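Local coordinates for protein coronin (Toxoplasma gondii, PDB 4OZU) that probably binds actin filaments as the WD40 propeller part of a longer protein that contributes to invasion and egress by the parasite, at residues Asp231-Thr236 and Met247-Thr252; Leu186-Thr191 and Cys219-Ile224; Asp26-Thr31 and Pro49-Gly54; Gly56-Leu61 and Ala80-Thr85; Ala367-Pro372 and Arg388-Lys393. One frame throughout, in Å; residues are numbered along the deposited sequence.

Contact 1 (Asp231-Thr236 and Met247-Thr252); sequences DGHVFT and MAIWDT
Strands 233-236 and 247-251 run antiparallel, 159° between their directions and 4.6 Å between their axes at closest approach, with Val-234 facing Trp-250 and Thr-236 facing Ala-248 as hydrogen-bonded pairs. Each of these pairs exchanges two N-H...O bonds. Beyond the strand, Gly-232 O accepts twice from Thr-252: from N at 3.0 Å and from OG1 at 2.7 Å, the hydroxyl lying in the carbonyl plane on a lone pair. On the face carrying Val-234 and Trp-250, the indole crosses Thr-236 at about a right angle, and its NE1 donates within the ring plane to Thr-236 OG1 (2.9 Å, 168°), which sits between backbone N and carbonyl carbon (chi1 59°). On the face of His-233, Phe-235, Ile-249 and Asp-251, Asp-251 CB lies over the His-233 ring, 4.1 Å from its centroid, a CH-pi contact; ND1 of that ring is held by Asp-231 O, which fixes its rotation. Further along, Ile-249 CG1 meets the edge of the Phe-235 ring, 4.0 Å from CD1. Thr-236 OG1 is also hydrogen-bonded to His-213 NE2, and this Trp-Thr-His chain is consistent with the Trp, Ser/Thr and His members of the tetrad known from WD40 blades.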
# COMPACT_ATOMS: atom_id res chain seq x y z
N ASP A 231 -11.50 -10.14 -11.42
CA ASP A 231 -10.26 -10.39 -12.15
C ASP A 231 -9.98 -9.26 -13.12
O ASP A 231 -10.86 -8.82 -13.85
CB ASP A 231 -10.30 -11.72 -12.90
CG ASP A 231 -8.92 -12.18 -13.37
OD1 ASP A 231 -8.41 -11.66 -14.39
OD2 ASP A 231 -8.33 -13.06 -12.71
N GLY A 232 -8.74 -8.79 -13.10
CA GLY A 232 -8.28 -7.78 -14.03
C GLY A 232 -8.86 -6.40 -13.84
O GLY A 232 -8.72 -5.55 -14.72
N HIS A 233 -9.51 -6.16 -12.70
CA HIS A 233 -10.08 -4.83 -12.44
C HIS A 233 -9.12 -3.95 -11.63
O HIS A 233 -8.43 -4.42 -10.72
CB HIS A 233 -11.42 -4.95 -11.72
CG HIS A 233 -12.55 -5.35 -12.63
ND1 HIS A 233 -12.50 -6.48 -13.42
CD2 HIS A 233 -13.74 -4.76 -12.89
CE1 HIS A 233 -13.62 -6.57 -14.12
NE2 HIS A 233 -14.38 -5.54 -13.81
N VAL A 234 -9.10 -2.67 -11.99
CA VAL A 234 -8.24 -1.67 -11.39
C VAL A 234 -9.10 -0.49 -10.96
O VAL A 234 -10.10 -0.18 -11.61
CB VAL A 234 -7.15 -1.18 -12.37
CG1 VAL A 234 -6.35 -0.01 -11.77
CG2 VAL A 234 -6.22 -2.31 -12.73
N PHE A 235 -8.71 0.15 -9.86
CA PHE A 235 -9.43 1.29 -9.29
C PHE A 235 -8.57 2.54 -9.36
O PHE A 235 -7.40 2.47 -9.01
CB PHE A 235 -9.80 1.01 -7.84
CG PHE A 235 -10.56 2.13 -7.16
CD1 PHE A 235 -11.93 2.27 -7.36
CD2 PHE A 235 -9.92 3.01 -6.31
CE1 PHE A 235 -12.63 3.28 -6.73
CE2 PHE A 235 -10.62 4.02 -5.68
CZ PHE A 235 -11.98 4.15 -5.89
N THR A 236 -9.12 3.67 -9.81
CA THR A 236 -8.38 4.93 -9.80
C THR A 236 -9.12 6.01 -9.06
O THR A 236 -10.35 6.02 -9.01
CB THR A 236 -8.07 5.46 -11.23
OG1 THR A 236 -9.30 5.67 -11.94
CG2 THR A 236 -7.20 4.49 -11.99
N MET A 247 -13.63 8.98 -8.83
CA MET A 247 -13.04 7.66 -8.90
C MET A 247 -13.62 6.86 -10.04
O MET A 247 -14.68 7.19 -10.57
CB MET A 247 -13.26 6.91 -7.59
CG MET A 247 -14.72 6.75 -7.24
SD MET A 247 -14.99 6.04 -5.61
CE MET A 247 -16.76 6.24 -5.44
N ALA A 248 -12.91 5.80 -10.42
CA ALA A 248 -13.34 4.95 -11.51
C ALA A 248 -12.87 3.52 -11.29
O ALA A 248 -11.83 3.28 -10.69
CB ALA A 248 -12.83 5.47 -12.83
N ILE A 249 -13.69 2.59 -11.78
CA ILE A 249 -13.34 1.17 -11.85
C ILE A 249 -13.12 0.83 -13.32
O ILE A 249 -13.93 1.20 -14.18
CB ILE A 249 -14.45 0.27 -11.26
CG1 ILE A 249 -14.57 0.51 -9.75
CG2 ILE A 249 -14.16 -1.21 -11.56
CD1 ILE A 249 -15.71 -0.24 -9.09
N TRP A 250 -12.02 0.14 -13.60
CA TRP A 250 -11.63 -0.24 -14.95
C TRP A 250 -11.48 -1.73 -15.06
O TRP A 250 -10.96 -2.38 -14.16
CB TRP A 250 -10.31 0.41 -15.35
CG TRP A 250 -10.30 1.87 -15.11
CD1 TRP A 250 -10.02 2.50 -13.94
CD2 TRP A 250 -10.60 2.89 -16.07
NE1 TRP A 250 -10.11 3.86 -14.10
CE2 TRP A 250 -10.47 4.12 -15.40
CE3 TRP A 250 -10.96 2.88 -17.41
CZ2 TRP A 250 -10.70 5.34 -16.04
CZ3 TRP A 250 -11.18 4.08 -18.05
CH2 TRP A 250 -11.04 5.30 -17.36
N ASP A 251 -11.92 -2.24 -16.20
CA ASP A 251 -11.70 -3.62 -16.60
C ASP A 251 -10.59 -3.63 -17.64
O ASP A 251 -10.76 -3.11 -18.75
CB ASP A 251 -12.99 -4.21 -17.17
CG ASP A 251 -12.84 -5.64 -17.63
OD1 ASP A 251 -11.72 -6.20 -17.58
OD2 ASP A 251 -13.86 -6.22 -18.06
N THR A 252 -9.44 -4.21 -17.30
CA THR A 252 -8.28 -4.15 -18.19
C THR A 252 -8.46 -4.97 -19.46
O THR A 252 -7.65 -4.89 -20.38
CB THR A 252 -7.00 -4.62 -17.47
OG1 THR A 252 -7.20 -5.91 -16.89
CG2 THR A 252 -6.62 -3.63 -16.38
O HOH W 1 -11.39 -8.73 -16.70

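Contact 2 (Leu186-Thr191 and Cys219-Ile224); sequences LLACTT and CKCTWI
Thr-190 OG1 is held by two groups: it donates to Cys-219 O at 2.9 Å, arriving from 52° above the carbonyl plane, and it is also hydrogen-bonded to Ser-177 OG. The setting is an interface between successive blades of the WD40 propeller, where strand 187-191 of one four-stranded sheet faces strand 220-223, an outermost strand of the next. The two directions are 171° apart, yet the axes come no closer than 6.2 Å and no backbone hydrogen bond joins the segments, so side chains make the joint. Leu-186, Ala-188 and Thr-190 point toward Cys-219, Cys-221 and Trp-223. The indole is the largest element: its benzo side receives Leu-186 CB, 3.8 Å from CZ2, while CE2 packs on Ala-188 CB at 3.7 Å. Trp-223 NE1 lies 3.3 Å from Ala-188 N, with that nitrogen at the ring edge and near its plane. Both are donors, so this is a contact without a bond; NE1 instead gives its proton to Lys-179 O. Ser-177 OG has a further partner in Cys-221 N and thereby ties both strands to strand 175-180. With SG lying between the backbone N and the carbonyl carbon (chi1 76°), Cys-221 brings its sulfur to 3.6 Å from Ala-188 O. At the far end, a water accepts from Cys-219 N and donates to Thr-191 O.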
# COMPACT_ATOMS: atom_id res chain seq x y z
N LEU A 186 0.52 -8.59 -13.49
CA LEU A 186 0.46 -7.27 -14.09
C LEU A 186 0.67 -6.17 -13.05
O LEU A 186 0.36 -6.34 -11.87
CB LEU A 186 -0.89 -7.06 -14.78
CG LEU A 186 -1.20 -8.02 -15.93
CD1 LEU A 186 -2.62 -7.79 -16.46
CD2 LEU A 186 -0.18 -7.89 -17.05
N LEU A 187 1.22 -5.05 -13.53
CA LEU A 187 1.37 -3.85 -12.74
C LEU A 187 0.50 -2.77 -13.36
O LEU A 187 0.34 -2.73 -14.59
CB LEU A 187 2.84 -3.42 -12.70
CG LEU A 187 3.18 -2.26 -11.77
CD1 LEU A 187 3.81 -2.76 -10.49
CD2 LEU A 187 4.08 -1.30 -12.50
N ALA A 188 -0.09 -1.94 -12.52
CA ALA A 188 -0.81 -0.76 -12.99
C ALA A 188 -0.10 0.46 -12.44
O ALA A 188 0.37 0.46 -11.30
CB ALA A 188 -2.26 -0.78 -12.57
N CYS A 189 -0.02 1.50 -13.26
CA CYS A 189 0.58 2.75 -12.82
C CYS A 189 -0.14 3.94 -13.42
O CYS A 189 -0.76 3.84 -14.47
CB CYS A 189 2.07 2.80 -13.18
SG CYS A 189 2.42 2.63 -14.95
N THR A 190 -0.07 5.06 -12.71
CA THR A 190 -0.57 6.33 -13.21
C THR A 190 0.59 7.25 -13.51
O THR A 190 1.63 7.20 -12.85
CB THR A 190 -1.51 7.01 -12.21
OG1 THR A 190 -0.86 7.09 -10.94
CG2 THR A 190 -2.81 6.21 -12.06
N THR A 191 0.43 8.08 -14.53
CA THR A 191 1.45 9.05 -14.89
C THR A 191 0.85 10.44 -14.97
O THR A 191 -0.37 10.61 -14.96
CB THR A 191 2.13 8.69 -16.22
OG1 THR A 191 1.15 8.27 -17.17
CG2 THR A 191 3.12 7.56 -16.02
N CYS A 219 -3.52 11.51 -10.31
CA CYS A 219 -4.30 10.28 -10.25
C CYS A 219 -3.53 9.20 -9.51
O CYS A 219 -2.30 9.17 -9.55
CB CYS A 219 -4.64 9.79 -11.66
SG CYS A 219 -5.48 11.01 -12.68
N LYS A 220 -4.25 8.32 -8.81
CA LYS A 220 -3.62 7.23 -8.07
C LYS A 220 -4.41 5.97 -8.37
O LYS A 220 -5.60 6.04 -8.61
CB LYS A 220 -3.63 7.52 -6.56
CG LYS A 220 -2.93 8.81 -6.14
CD LYS A 220 -1.41 8.64 -6.10
CE LYS A 220 -0.73 9.94 -5.75
NZ LYS A 220 0.76 9.81 -5.62
N CYS A 221 -3.75 4.82 -8.35
CA CYS A 221 -4.45 3.57 -8.62
C CYS A 221 -4.12 2.49 -7.61
O CYS A 221 -3.16 2.58 -6.85
CB CYS A 221 -4.13 3.07 -10.03
SG CYS A 221 -2.48 2.31 -10.22
N THR A 222 -4.96 1.47 -7.61
CA THR A 222 -4.65 0.20 -6.97
C THR A 222 -5.51 -0.87 -7.66
O THR A 222 -6.49 -0.55 -8.32
CB THR A 222 -4.92 0.23 -5.47
OG1 THR A 222 -4.29 -0.89 -4.85
CG2 THR A 222 -6.40 0.23 -5.17
N TRP A 223 -5.13 -2.13 -7.50
CA TRP A 223 -5.90 -3.22 -8.08
C TRP A 223 -7.04 -3.60 -7.16
O TRP A 223 -6.92 -3.50 -5.94
CB TRP A 223 -5.00 -4.42 -8.34
CG TRP A 223 -4.09 -4.21 -9.48
CD1 TRP A 223 -2.91 -3.54 -9.47
CD2 TRP A 223 -4.28 -4.69 -10.82
NE1 TRP A 223 -2.35 -3.56 -10.73
CE2 TRP A 223 -3.17 -4.26 -11.57
CE3 TRP A 223 -5.27 -5.44 -11.46
CZ2 TRP A 223 -3.02 -4.55 -12.92
CZ3 TRP A 223 -5.12 -5.72 -12.80
CH2 TRP A 223 -4.01 -5.28 -13.52
N ILE A 224 -8.15 -4.04 -7.75
CA ILE A 224 -9.29 -4.51 -7.00
C ILE A 224 -9.73 -5.87 -7.56
O ILE A 224 -10.90 -6.08 -7.86
CB ILE A 224 -10.45 -3.48 -7.00
CG1 ILE A 224 -10.79 -3.05 -8.44
CG2 ILE A 224 -10.07 -2.28 -6.15
CD1 ILE A 224 -11.96 -2.10 -8.54
O HOH W 2 -2.25 12.11 -12.82

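Contact 3 (Asp26-Thr31 and Pro49-Gly54); sequences DLRLST and PWDVGG
Trp-50 lays its indole against the backbone of Arg-28, with Arg-28 O above the centre of one ring face and only 3.1 Å from CD2. The same oxygen accepts from Asp-51 N at 2.7 Å, so it is held by the N-H and lies against the ring face. Side chains of 26-31 surround this overlap: Arg-28 CB comes to 3.6 Å from Trp-50 NE1, Leu-29 CD2 to 3.7 Å from CZ3, and Leu-27 meets CH2 with its CB, crossing the indole at about a right angle. One residue further, Ser-30 N gives an almost straight bond to Pro-49 O (2.9 Å, 175°). These two backbone bonds flank the single bridge between Leu-29 and Trp-50. Asp-51 is the centre of an inverse gamma turn, closed by a weak bond from Val-52 N to Trp-50 O. Bends at chi2 (-83°) and chi3 turn the Arg-28 guanidinium back to Asp-51 in a long salt bridge, 3.6 Å from NE to OD2, with the two planar groups turned 71° against each other. A water lies near OD2 and Leu-29 O. The pairing joins the loop after strand 16-25 to the loop after strand 45-49, hence two neighbouring propeller sheets; Lys-74 adds a cation-pi contact to Trp-50. The evidence implies a joint secured by backbone bonds and the indole, to which the long pairing of exposed Arg-28 with Asp-51 would probably add little.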
# COMPACT_ATOMS: atom_id res chain seq x y z
N ASP A 26 5.55 10.81 21.34
CA ASP A 26 6.90 11.34 21.54
C ASP A 26 7.86 10.85 20.46
O ASP A 26 9.04 10.60 20.70
CB ASP A 26 7.41 10.97 22.94
CG ASP A 26 7.00 11.99 23.98
OD1 ASP A 26 7.31 13.19 23.80
OD2 ASP A 26 6.35 11.61 24.97
N LEU A 27 7.33 10.75 19.25
CA LEU A 27 8.14 10.41 18.09
C LEU A 27 8.67 11.68 17.45
O LEU A 27 8.23 12.77 17.77
CB LEU A 27 7.32 9.60 17.09
CG LEU A 27 6.62 8.35 17.63
CD1 LEU A 27 5.79 7.71 16.52
CD2 LEU A 27 7.62 7.36 18.20
N ARG A 28 9.63 11.52 16.54
CA ARG A 28 10.17 12.62 15.74
C ARG A 28 10.04 12.26 14.27
O ARG A 28 10.98 11.77 13.65
CB ARG A 28 11.64 12.88 16.09
CG ARG A 28 11.85 13.63 17.40
CD ARG A 28 11.71 15.14 17.22
NE ARG A 28 12.60 15.65 16.19
CZ ARG A 28 13.87 16.03 16.39
NH1 ARG A 28 14.41 15.96 17.60
NH2 ARG A 28 14.59 16.49 15.37
N LEU A 29 8.86 12.51 13.71
CA LEU A 29 8.52 12.02 12.38
C LEU A 29 8.67 13.08 11.29
O LEU A 29 8.47 14.27 11.53
CB LEU A 29 7.09 11.49 12.37
CG LEU A 29 6.83 10.35 13.36
CD1 LEU A 29 5.35 10.03 13.41
CD2 LEU A 29 7.64 9.12 12.97
N SER A 30 9.01 12.62 10.09
CA SER A 30 9.09 13.50 8.93
C SER A 30 7.71 13.95 8.50
O SER A 30 6.73 13.21 8.63
CB SER A 30 9.79 12.78 7.78
OG SER A 30 9.62 13.49 6.56
N THR A 31 7.63 15.18 7.99
CA THR A 31 6.41 15.71 7.41
C THR A 31 6.67 16.19 5.98
O THR A 31 5.90 16.99 5.43
CB THR A 31 5.84 16.86 8.26
OG1 THR A 31 6.84 17.87 8.42
CG2 THR A 31 5.42 16.35 9.63
N PRO A 49 9.44 7.29 8.30
CA PRO A 49 10.56 8.21 8.06
C PRO A 49 10.74 9.20 9.22
O PRO A 49 9.77 9.80 9.69
CB PRO A 49 10.15 8.92 6.77
CG PRO A 49 9.33 7.92 6.05
CD PRO A 49 8.58 7.16 7.10
N TRP A 50 11.98 9.34 9.66
CA TRP A 50 12.31 10.11 10.86
C TRP A 50 12.64 11.55 10.49
O TRP A 50 13.05 11.83 9.37
CB TRP A 50 13.47 9.45 11.60
CG TRP A 50 13.42 9.62 13.09
CD1 TRP A 50 14.30 10.32 13.86
CD2 TRP A 50 12.44 9.07 13.98
NE1 TRP A 50 13.92 10.24 15.19
CE2 TRP A 50 12.79 9.48 15.28
CE3 TRP A 50 11.31 8.26 13.79
CZ2 TRP A 50 12.04 9.11 16.40
CZ3 TRP A 50 10.57 7.90 14.90
CH2 TRP A 50 10.93 8.33 16.19
N ASP A 51 12.45 12.45 11.45
CA ASP A 51 12.75 13.87 11.24
C ASP A 51 14.21 14.15 11.55
O ASP A 51 14.57 14.49 12.67
CB ASP A 51 11.84 14.73 12.12
CG ASP A 51 12.11 16.21 11.97
OD1 ASP A 51 12.62 16.62 10.91
OD2 ASP A 51 11.80 16.96 12.92
N VAL A 52 15.06 13.98 10.54
CA VAL A 52 16.50 14.18 10.68
C VAL A 52 17.02 15.05 9.56
O VAL A 52 16.45 15.09 8.47
CB VAL A 52 17.27 12.85 10.68
CG1 VAL A 52 16.86 11.98 11.87
CG2 VAL A 52 17.07 12.11 9.34
N GLY A 53 18.11 15.76 9.83
CA GLY A 53 18.81 16.49 8.80
C GLY A 53 19.69 15.54 8.01
O GLY A 53 20.22 14.58 8.56
N GLY A 54 19.84 15.80 6.72
CA GLY A 54 20.70 15.00 5.88
C GLY A 54 20.00 13.77 5.35
O GLY A 54 18.82 13.83 5.02
O HOH W 3 8.69 16.20 13.36

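Contact 4 (Gly56-Leu61 and Ala80-Thr85); sequences GVLGIL and ASIQDT
The polar part of this contact is one backbone bond, from Gly-56 N to Ala-80 O at 2.8 Å. It is bent, 136° at the hydrogen, with the donor well above the carbonyl plane; both residues lie outside the strands. The backbones are close here: Gly-56 CA lies 4.4 Å from Ser-81 CA. Gly-56 O in turn accepts from His-78 ND1, so both polar atoms of this glycine are tied to the approach to strand 82-87. The apolar part follows from Ile-82, which is deposited in two conformers. In the one described here its chain is extended beyond CG1 (chi2 161°) and carries CD1 onto the peptide of Val-57, 3.7 Å from its carbonyl carbon. The same methyl touches Leu-58 CD1 at 3.9 Å, the two side chains crossing at about a right angle. Leu-58 and Thr-85 instead reach toward each other tip to tip, CD1 to OG1 at 3.6 Å and CD2 to CG2 at 3.8 Å. Between Ile-82 and Thr-85 the strand carries a classic beta bulge, Gln-83 and Asp-84 both facing Ala-98. Apolar side chains of strand 58-62 thus meet those of strand 82-87, an outermost strand of the next sheet, as at the interface of successive beta-propeller blades.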
# COMPACT_ATOMS: atom_id res chain seq x y z
N GLY A 56 18.08 10.30 4.58
CA GLY A 56 16.83 9.79 5.11
C GLY A 56 17.06 8.70 6.14
O GLY A 56 17.94 7.86 5.99
N VAL A 57 16.26 8.74 7.20
CA VAL A 57 16.31 7.73 8.24
C VAL A 57 14.92 7.21 8.46
O VAL A 57 13.96 7.97 8.50
CB VAL A 57 16.88 8.29 9.57
CG1 VAL A 57 16.85 7.23 10.67
CG2 VAL A 57 18.29 8.78 9.36
N LEU A 58 14.83 5.89 8.59
CA LEU A 58 13.59 5.21 8.90
C LEU A 58 13.58 4.82 10.37
O LEU A 58 14.52 4.21 10.86
CB LEU A 58 13.46 3.97 8.02
CG LEU A 58 12.08 3.45 7.64
CD1 LEU A 58 11.25 4.50 6.92
CD2 LEU A 58 12.26 2.22 6.77
N GLY A 59 12.53 5.22 11.08
CA GLY A 59 12.29 4.72 12.42
C GLY A 59 11.56 3.40 12.31
O GLY A 59 10.63 3.27 11.52
N ILE A 60 11.99 2.41 13.10
CA ILE A 60 11.35 1.11 13.13
C ILE A 60 10.81 0.83 14.53
O ILE A 60 11.57 0.68 15.49
CB ILE A 60 12.32 -0.02 12.69
CG1 ILE A 60 12.80 0.20 11.25
CG2 ILE A 60 11.65 -1.39 12.80
CD1 ILE A 60 11.70 0.14 10.20
N LEU A 61 9.48 0.78 14.63
CA LEU A 61 8.79 0.54 15.89
C LEU A 61 8.17 -0.84 15.87
O LEU A 61 7.84 -1.36 14.81
CB LEU A 61 7.68 1.57 16.10
CG LEU A 61 8.04 3.04 16.36
CD1 LEU A 61 8.64 3.70 15.13
CD2 LEU A 61 6.78 3.78 16.80
N ALA A 80 19.60 10.75 0.72
CA ALA A 80 18.56 11.76 0.53
C ALA A 80 17.27 11.26 1.18
O ALA A 80 17.28 10.27 1.90
CB ALA A 80 18.36 12.05 -0.95
N SER A 81 16.16 11.96 0.94
CA SER A 81 14.91 11.64 1.63
C SER A 81 14.29 10.35 1.13
O SER A 81 14.48 9.95 -0.02
CB SER A 81 13.91 12.78 1.45
OG SER A 81 13.41 12.81 0.13
N ILE A 82 13.54 9.70 2.02
CA ILE A 82 12.83 8.48 1.69
C ILE A 82 11.48 8.81 1.04
O ILE A 82 10.67 9.54 1.62
CB ILE A 82 12.60 7.61 2.94
CG1 ILE A 82 13.94 7.20 3.55
CG2 ILE A 82 11.78 6.38 2.60
CD1 ILE A 82 13.84 6.74 5.00
N GLN A 83 11.25 8.26 -0.14
CA GLN A 83 10.03 8.52 -0.91
C GLN A 83 8.97 7.44 -0.75
O GLN A 83 7.78 7.72 -0.91
CB GLN A 83 10.37 8.67 -2.39
CG GLN A 83 11.21 9.90 -2.68
CD GLN A 83 10.50 11.19 -2.31
OE1 GLN A 83 11.01 11.99 -1.52
NE2 GLN A 83 9.33 11.41 -2.90
N ASP A 84 9.39 6.22 -0.47
CA ASP A 84 8.46 5.12 -0.29
C ASP A 84 9.11 4.01 0.51
O ASP A 84 10.33 3.82 0.48
CB ASP A 84 7.97 4.57 -1.65
CG ASP A 84 6.74 3.67 -1.52
OD1 ASP A 84 6.00 3.81 -0.51
OD2 ASP A 84 6.49 2.83 -2.43
N THR A 85 8.29 3.27 1.24
CA THR A 85 8.75 2.17 2.07
C THR A 85 7.71 1.06 1.98
O THR A 85 6.52 1.35 2.01
CB THR A 85 8.93 2.58 3.56
OG1 THR A 85 9.81 3.70 3.67
CG2 THR A 85 9.48 1.42 4.36

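Contact 5 (Ala367-Pro372 and Arg388-Lys393); sequences APDVEP and RRRSVK
Arg-388 meets the segment 367-372 with both its backbone and its side chain. Its carbonyl O accepts a nearly straight bond from Asp-369 N (2.8 Å, 174°). Its extended side chain crosses Glu-371 at about a right angle, and NH1 makes a salt bridge to OE1 at 3.0 Å; the carboxylate and guanidinium planes stand 82° apart, so a single N-H does the work. Pro-372 O lies over one face of that guanidinium, and a water links Arg-388 N to Glu-371 O. Arg-389 pairs with Pro-368, its CA resting 3.1 Å from Ala-367 O, while its guanidinium turns to Glu-277 in a salt bridge and to Pro-366 O. Arg-390 closes the small antiparallel ladder: its N donates to Ala-367 O at 2.8 Å and its O accepts from Ala-367 N at 2.9 Å. Bent at chi3 (-75°), its chain brings NE to 3.5 Å from Asp-369 OD2, a salt bridge with the planes again steeply inclined. A further water links Glu-371 to Arg-390, whose charges lie beyond salt-bridge distance, and also to Asp-369. This two-stranded sheet lies apart from the blade sheets, Ala-367 touching Lys-322 and Pro-368 touching Thr-278. Backbone bonds thus join the strands, while the acidic and basic side chains interlock at the surface, where ionic conditions and lattice contacts of Arg-388, Arg-390 and Glu-371 may influence them.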
# COMPACT_ATOMS: atom_id res chain seq x y z
N ALA A 367 -7.08 -15.37 4.53
CA ALA A 367 -6.33 -14.14 4.31
C ALA A 367 -5.03 -14.43 3.58
O ALA A 367 -4.51 -15.54 3.67
CB ALA A 367 -6.04 -13.47 5.63
N PRO A 368 -4.51 -13.44 2.84
CA PRO A 368 -3.20 -13.65 2.21
C PRO A 368 -2.16 -14.10 3.23
O PRO A 368 -2.01 -13.44 4.26
CB PRO A 368 -2.85 -12.28 1.63
CG PRO A 368 -4.17 -11.61 1.42
CD PRO A 368 -5.06 -12.10 2.53
N ASP A 369 -1.49 -15.21 2.96
CA ASP A 369 -0.48 -15.74 3.87
C ASP A 369 0.90 -15.17 3.60
O ASP A 369 1.14 -14.55 2.57
CB ASP A 369 -0.43 -17.26 3.76
CG ASP A 369 0.07 -17.93 5.04
OD1 ASP A 369 0.43 -17.22 6.01
OD2 ASP A 369 0.11 -19.18 5.07
N VAL A 370 1.81 -15.41 4.53
CA VAL A 370 3.18 -14.92 4.40
C VAL A 370 4.06 -15.98 3.72
O VAL A 370 5.23 -16.15 4.07
CB VAL A 370 3.77 -14.54 5.78
CG1 VAL A 370 3.01 -13.34 6.35
CG2 VAL A 370 3.71 -15.72 6.76
N GLU A 371 3.47 -16.67 2.75
CA GLU A 371 4.18 -17.66 1.93
C GLU A 371 4.00 -17.31 0.46
O GLU A 371 2.87 -17.17 0.01
CB GLU A 371 3.66 -19.08 2.16
CG GLU A 371 3.93 -19.68 3.50
CD GLU A 371 3.31 -21.06 3.61
OE1 GLU A 371 3.08 -21.69 2.55
OE2 GLU A 371 3.04 -21.50 4.74
N PRO A 372 5.10 -17.19 -0.30
CA PRO A 372 4.90 -16.96 -1.74
C PRO A 372 4.27 -18.15 -2.46
O PRO A 372 4.63 -19.28 -2.15
CB PRO A 372 6.32 -16.73 -2.27
CG PRO A 372 7.21 -16.64 -1.08
CD PRO A 372 6.52 -17.29 0.06
N ARG A 388 -1.16 -17.72 -1.81
CA ARG A 388 -1.47 -18.64 -0.75
C ARG A 388 -2.22 -17.91 0.35
O ARG A 388 -1.98 -16.73 0.61
CB ARG A 388 -0.19 -19.28 -0.22
CG ARG A 388 0.41 -20.28 -1.21
CD ARG A 388 1.62 -20.97 -0.65
NE ARG A 388 2.21 -21.89 -1.62
CZ ARG A 388 3.34 -22.56 -1.40
NH1 ARG A 388 3.99 -22.43 -0.26
NH2 ARG A 388 3.82 -23.37 -2.34
N ARG A 389 -3.15 -18.64 0.97
CA ARG A 389 -4.04 -18.08 1.97
C ARG A 389 -4.06 -18.91 3.24
O ARG A 389 -3.80 -20.12 3.23
CB ARG A 389 -5.46 -17.99 1.41
CG ARG A 389 -5.58 -17.09 0.22
CD ARG A 389 -7.00 -17.01 -0.31
NE ARG A 389 -7.04 -16.08 -1.43
CZ ARG A 389 -7.15 -14.77 -1.31
NH1 ARG A 389 -7.29 -14.20 -0.11
NH2 ARG A 389 -7.15 -14.01 -2.40
N ARG A 390 -4.38 -18.24 4.35
CA ARG A 390 -4.48 -18.90 5.64
C ARG A 390 -5.75 -18.45 6.33
O ARG A 390 -6.01 -17.25 6.44
CB ARG A 390 -3.27 -18.58 6.52
CG ARG A 390 -3.31 -19.23 7.90
CD ARG A 390 -2.13 -18.81 8.76
NE ARG A 390 -0.88 -19.46 8.37
CZ ARG A 390 -0.50 -20.66 8.78
NH1 ARG A 390 -1.27 -21.37 9.60
NH2 ARG A 390 0.66 -21.17 8.37
N SER A 391 -6.55 -19.41 6.77
CA SER A 391 -7.70 -19.11 7.62
C SER A 391 -7.21 -18.94 9.05
O SER A 391 -6.83 -19.91 9.71
CB SER A 391 -8.76 -20.21 7.53
OG SER A 391 -9.62 -20.00 6.43
N VAL A 392 -7.21 -17.70 9.51
CA VAL A 392 -6.71 -17.35 10.83
C VAL A 392 -7.85 -17.42 11.82
O VAL A 392 -8.97 -17.01 11.52
CB VAL A 392 -6.11 -15.93 10.85
CG1 VAL A 392 -5.50 -15.61 12.20
CG2 VAL A 392 -5.08 -15.78 9.76
N LYS A 393 -7.56 -17.93 13.01
CA LYS A 393 -8.53 -17.92 14.09
C LYS A 393 -7.84 -17.61 15.40
O LYS A 393 -6.65 -17.91 15.57
CB LYS A 393 -9.27 -19.27 14.14
CG LYS A 393 -10.15 -19.50 12.92
CD LYS A 393 -10.85 -20.85 12.92
CE LYS A 393 -11.62 -21.06 11.63
NZ LYS A 393 -12.64 -20.00 11.39
O HOH W 4 -0.01 -14.62 -0.00
O HOH W 5 2.39 -19.66 6.61
O HOH W 6 -0.57 -20.77 3.20
O HOH W 7 1.32 -16.10 -1.91

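Overall arrangement
The contacts fall into two close pairs and one apart. Contacts 1 and 2 have centres 9 Å apart and share a sheet, Phe-235 N lying 2.8 Å from Thr-222 O in a probable hydrogen bond, so the hairpin of contact 1 continues into the blade interface of contact 2. Contacts 3 and 4 are likewise 9 Å apart between centres, joined by a probable bond from Trp-50 N to Val-57 O (2.7 Å). Contacts 1 and 3 lie about 36 Å apart, centre to centre, on opposite sides of the chain's centre. Contact 5 touches none, its centre 24 to 34 Å from the others. A bound Tris molecule, probably from crystallisation, lies about 4 Å from the side chain of Trp-250 in contact 1.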